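Local structure of GrgF (Penicillium sp. sh18, 6LZH) at residues Q108-L122 against R130-D142. The protein acts as a polyketide transferase in gregatin A biosynthesis, where two polyketide chains are joined to build an alkylated furanone core. Sequence-based numbering, arbitrary orientation.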
loop_
_atom_site.group_PDB
_atom_site.type_symbol
_atom_site.label_atom_id
_atom_site.label_comp_id
_atom_site.label_asym_id
_atom_site.label_seq_id
_atom_site.Cartn_x
_atom_site.Cartn_y
_atom_site.Cartn_z
ATOM N N GLN A 108 6.293 -1.481 27.520
ATOM C CA GLN A 108 7.422 -0.575 27.311
ATOM C C GLN A 108 8.175 -0.933 26.034
ATOM O O GLN A 108 9.407 -0.951 25.999
ATOM C CB GLN A 108 8.373 -0.582 28.507
ATOM C CG GLN A 108 7.676 -0.286 29.843
ATOM C CD GLN A 108 8.637 -0.268 31.001
ATOM O OE1 GLN A 108 9.511 -1.132 31.113
ATOM N NE2 GLN A 108 8.477 0.712 31.891
ATOM N N ILE A 109 7.453 -1.221 24.965
ATOM C CA ILE A 109 8.072 -1.548 23.685
ATOM C C ILE A 109 7.961 -0.328 22.796
ATOM O O ILE A 109 6.851 0.099 22.458
ATOM C CB ILE A 109 7.418 -2.770 23.033
ATOM C CG1 ILE A 109 7.690 -4.009 23.895
ATOM C CG2 ILE A 109 7.963 -2.954 21.610
ATOM C CD1 ILE A 109 7.007 -5.274 23.403
ATOM N N ALA A 110 9.106 0.236 22.432
ATOM C CA ALA A 110 9.162 1.424 21.597
ATOM C C ALA A 110 9.728 1.075 20.220
ATOM O O ALA A 110 10.373 0.044 20.028
ATOM C CB ALA A 110 9.998 2.515 22.283
ATOM N N LEU A 111 9.432 1.924 19.242
ATOM C CA LEU A 111 9.982 1.813 17.901
ATOM C C LEU A 111 10.895 3.003 17.649
ATOM O O LEU A 111 10.585 4.124 18.064
ATOM C CB LEU A 111 8.870 1.795 16.843
ATOM C CG LEU A 111 7.796 0.706 16.959
ATOM C CD1 LEU A 111 6.803 0.832 15.793
ATOM C CD2 LEU A 111 8.452 -0.678 17.002
ATOM N N TRP A 112 11.986 2.764 16.927
ATOM C CA TRP A 112 12.968 3.796 16.612
ATOM C C TRP A 112 13.405 3.578 15.174
ATOM O O TRP A 112 13.650 2.446 14.766
ATOM C CB TRP A 112 14.162 3.696 17.577
ATOM C CG TRP A 112 15.296 4.702 17.457
ATOM C CD1 TRP A 112 15.586 5.727 18.334
ATOM C CD2 TRP A 112 16.334 4.717 16.477
ATOM N NE1 TRP A 112 16.713 6.405 17.922
ATOM C CE2 TRP A 112 17.195 5.805 16.788
ATOM C CE3 TRP A 112 16.615 3.933 15.350
ATOM C CZ2 TRP A 112 18.320 6.112 16.016
ATOM C CZ3 TRP A 112 17.735 4.251 14.576
ATOM C CH2 TRP A 112 18.568 5.322 14.915
ATOM N N GLY A 113 13.508 4.640 14.399
ATOM C CA GLY A 113 13.882 4.488 13.002
ATOM C C GLY A 113 14.689 5.662 12.510
ATOM O O GLY A 113 14.428 6.812 12.879
ATOM N N LEU A 114 15.659 5.371 11.637
ATOM C CA LEU A 114 16.491 6.387 11.002
ATOM C C LEU A 114 16.167 6.438 9.512
ATOM O O LEU A 114 16.104 5.403 8.843
ATOM C CB LEU A 114 17.979 6.074 11.208
ATOM C CG LEU A 114 18.969 6.948 10.437
ATOM C CD1 LEU A 114 18.921 8.421 10.917
ATOM C CD2 LEU A 114 20.372 6.401 10.573
ATOM N N CYS A 115 15.959 7.643 8.991
ATOM C CA CYS A 115 15.804 7.869 7.547
ATOM C C CYS A 115 14.577 7.091 7.078
ATOM O O CYS A 115 13.477 7.313 7.615
ATOM C CB CYS A 115 17.137 7.514 6.866
ATOM S SG CYS A 115 17.138 7.671 5.036
ATOM N N PHE A 116 14.670 6.205 6.080
ATOM C CA PHE A 116 13.496 5.451 5.656
ATOM C C PHE A 116 12.934 4.619 6.804
ATOM O O PHE A 116 11.720 4.414 6.877
ATOM C CB PHE A 116 13.846 4.564 4.462
ATOM C CG PHE A 116 12.653 3.778 3.953
ATOM C CD1 PHE A 116 11.760 4.360 3.088
ATOM C CD2 PHE A 116 12.436 2.469 4.358
ATOM C CE1 PHE A 116 10.669 3.659 2.615
ATOM C CE2 PHE A 116 11.347 1.764 3.894
ATOM C CZ PHE A 116 10.465 2.356 3.026
ATOM N N GLY A 117 13.796 4.135 7.703
ATOM C CA GLY A 117 13.327 3.419 8.876
ATOM C C GLY A 117 12.426 4.257 9.768
ATOM O O GLY A 117 11.563 3.702 10.459
ATOM N N GLY A 118 12.582 5.585 9.724
ATOM C CA GLY A 118 11.734 6.462 10.506
ATOM C C GLY A 118 10.368 6.635 9.893
ATOM O O GLY A 118 9.385 6.804 10.613
ATOM N N ASN A 119 10.293 6.588 8.564
ATOM C CA ASN A 119 9.007 6.551 7.880
ATOM C C ASN A 119 8.234 5.299 8.286
ATOM O O ASN A 119 7.086 5.375 8.729
ATOM C CB ASN A 119 9.247 6.601 6.369
ATOM C CG ASN A 119 7.958 6.568 5.546
ATOM O OD1 ASN A 119 7.167 5.641 5.644
ATOM N ND2 ASN A 119 7.776 7.576 4.699
ATOM N N VAL A 120 8.875 4.139 8.182
ATOM C CA VAL A 120 8.218 2.873 8.534
ATOM C C VAL A 120 7.850 2.839 10.020
ATOM O O VAL A 120 6.802 2.300 10.411
ATOM C CB VAL A 120 9.147 1.712 8.130
ATOM C CG1 VAL A 120 8.712 0.405 8.731
ATOM C CG2 VAL A 120 9.235 1.619 6.603
ATOM N N THR A 121 8.724 3.379 10.872
ATOM C CA THR A 121 8.446 3.454 12.310
ATOM C C THR A 121 7.174 4.258 12.593
ATOM O O THR A 121 6.308 3.822 13.362
ATOM C CB THR A 121 9.660 4.061 13.037
ATOM O OG1 THR A 121 10.739 3.110 13.062
ATOM C CG2 THR A 121 9.329 4.443 14.505
ATOM N N LEU A 122 7.053 5.454 12.001
ATOM C CA LEU A 122 5.850 6.256 12.216
ATOM C C LEU A 122 4.598 5.538 11.705
ATOM O O LEU A 122 3.530 5.601 12.331
ATOM C CB LEU A 122 6.005 7.618 11.532
ATOM C CG LEU A 122 7.103 8.502 12.134
ATOM C CD1 LEU A 122 7.449 9.668 11.234
ATOM C CD2 LEU A 122 6.744 8.974 13.553
ATOM N N ARG A 130 -0.108 -1.525 20.543
ATOM C CA ARG A 130 0.786 -2.208 21.470
ATOM C C ARG A 130 2.116 -1.483 21.618
ATOM O O ARG A 130 2.862 -1.778 22.554
ATOM C CB ARG A 130 1.037 -3.651 21.013
ATOM C CG ARG A 130 -0.261 -4.472 20.825
ATOM C CD ARG A 130 0.037 -5.790 20.125
ATOM N NE ARG A 130 0.687 -5.557 18.836
ATOM C CZ ARG A 130 1.315 -6.496 18.134
ATOM N NH1 ARG A 130 1.365 -7.752 18.586
ATOM N NH2 ARG A 130 1.886 -6.175 16.976
ATOM N N VAL A 131 2.430 -0.548 20.725
ATOM C CA VAL A 131 3.675 0.209 20.798
ATOM C C VAL A 131 3.504 1.309 21.838
ATOM O O VAL A 131 2.503 2.037 21.823
ATOM C CB VAL A 131 4.032 0.779 19.409
ATOM C CG1 VAL A 131 5.185 1.768 19.487
ATOM C CG2 VAL A 131 4.338 -0.370 18.434
ATOM N N ALA A 132 4.474 1.434 22.749
ATOM C CA ALA A 132 4.359 2.411 23.819
ATOM C C ALA A 132 4.852 3.793 23.417
ATOM O O ALA A 132 4.400 4.788 23.993
ATOM C CB ALA A 132 5.119 1.928 25.056
ATOM N N ALA A 133 5.741 3.879 22.425
ATOM C CA ALA A 133 6.369 5.142 22.037
ATOM C C ALA A 133 7.108 4.913 20.729
ATOM O O ALA A 133 7.491 3.788 20.415
ATOM C CB ALA A 133 7.337 5.656 23.122
ATOM N N ALA A 134 7.312 5.994 19.972
ATOM C CA ALA A 134 7.976 5.901 18.680
ATOM C C ALA A 134 8.910 7.088 18.510
ATOM O O ALA A 134 8.541 8.214 18.857
ATOM C CB ALA A 134 6.968 5.869 17.519
ATOM N N ILE A 135 10.110 6.834 17.968
ATOM C CA ILE A 135 11.086 7.883 17.663
ATOM C C ILE A 135 11.484 7.777 16.197
ATOM O O ILE A 135 11.924 6.709 15.745
ATOM C CB ILE A 135 12.341 7.775 18.549
ATOM C CG1 ILE A 135 11.972 7.890 20.039
ATOM C CG2 ILE A 135 13.376 8.845 18.107
ATOM C CD1 ILE A 135 13.151 7.486 20.989
ATOM N N ALA A 136 11.356 8.887 15.463
ATOM C CA ALA A 136 11.790 8.963 14.072
ATOM C C ALA A 136 12.950 9.948 13.967
ATOM O O ALA A 136 12.811 11.121 14.328
ATOM C CB ALA A 136 10.635 9.385 13.155
ATOM N N VAL A 137 14.092 9.470 13.488
ATOM C CA VAL A 137 15.282 10.294 13.314
ATOM C C VAL A 137 15.487 10.558 11.831
ATOM O O VAL A 137 15.659 9.616 11.046
ATOM C CB VAL A 137 16.523 9.623 13.918
ATOM C CG1 VAL A 137 17.723 10.503 13.679
ATOM C CG2 VAL A 137 16.313 9.324 15.409
ATOM N N ALA A 138 15.510 11.854 11.455
ATOM C CA ALA A 138 15.636 12.319 10.087
ATOM C C ALA A 138 14.796 11.484 9.115
ATOM O O ALA A 138 15.340 10.961 8.131
ATOM C CB ALA A 138 17.106 12.333 9.675
ATOM N N PRO A 139 13.481 11.338 9.342
ATOM C CA PRO A 139 12.694 10.416 8.509
ATOM C C PRO A 139 12.604 10.862 7.060
ATOM O O PRO A 139 12.485 12.053 6.759
ATOM C CB PRO A 139 11.314 10.427 9.168
ATOM C CG PRO A 139 11.238 11.752 9.895
ATOM C CD PRO A 139 12.666 11.928 10.423
ATOM N N LEU A 140 12.654 9.881 6.159
ATOM C CA LEU A 140 12.455 10.135 4.733
ATOM C C LEU A 140 10.953 10.201 4.483
ATOM O O LEU A 140 10.241 9.230 4.745
ATOM C CB LEU A 140 13.115 9.029 3.906
ATOM C CG LEU A 140 12.886 8.842 2.400
ATOM C CD1 LEU A 140 12.838 10.165 1.662
ATOM C CD2 LEU A 140 14.020 7.983 1.855
ATOM N N ILE A 141 10.464 11.353 4.033
ATOM C CA ILE A 141 9.026 11.589 3.935
ATOM C C ILE A 141 8.510 11.358 2.517
ATOM O O ILE A 141 7.427 10.795 2.328
ATOM C CB ILE A 141 8.671 13.014 4.423
ATOM C CG1 ILE A 141 9.031 13.204 5.899
ATOM C CG2 ILE A 141 7.197 13.315 4.203
ATOM C CD1 ILE A 141 8.537 12.095 6.816
ATOM N N ASP A 142 9.250 11.797 1.498
ATOM C CA ASP A 142 8.741 11.730 0.134
ATOM C C ASP A 142 9.824 11.231 -0.806
ATOM O O ASP A 142 10.917 11.801 -0.851
ATOM C CB ASP A 142 8.231 13.103 -0.326
ATOM C CG ASP A 142 7.594 13.060 -1.703
ATOM O OD1 ASP A 142 6.834 12.101 -1.985
ATOM O OD2 ASP A 142 7.849 13.991 -2.495
HETATM O O HOH W 1 4.457 -1.342 24.722
HETATM O O HOH W 2 5.765 8.609 2.520
#
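Val137 CG2 lies 3.4 Å above the plane of the Trp112 indole, offset toward the rim, and Ile135 CG2 meets its CD1 at 3.8 Å, both obliquely. With CG anti to the backbone N (chi1 -178°), Trp112 lies across both neighbours, and its NE1 hydrogen-bonds to Gln284 OE1. Without the indole, as with an alanine here, Val137 and Ile135 would probably lose their aromatic neighbour and Gln284 its donor. Leu140 CD2 lies at the Phe116 ring edge. The Asn119 amide is held flat: ND2 donates to Leu140 O (3.0 Å) in both the amide and carbonyl planes and to a water shared with Ile141 O, while OD1 accepts from Trp218.

Strands 108-114 and 133-137 run parallel, 12° apart; the bond from Val137 N to Gly113 O (2.7 Å) is nearly straight. Cys115, the probable nucleophile, has phi 62°, consistent with the strained turn of a nucleophile elbow. Its O takes Leu140 N (3.1 Å) and Gly118 N from opposite faces. A CB at Gly113 would clash with Gly117 O. One at Gly118 would press on Pro139 CB and Ala136 CB; its absence lets the helix near strand 133-137 (axes 6.9 Å apart), where Leu122 CD1 reaches Ala136 CB at 3.7 Å.

Both strands of this beta-alpha-beta unit lie in the alpha/beta hydrolase sheet, between strands 32-38 and 232-237; helix 277-292 packs on Ala110 and Ile135, helix 84-99 on Phe116.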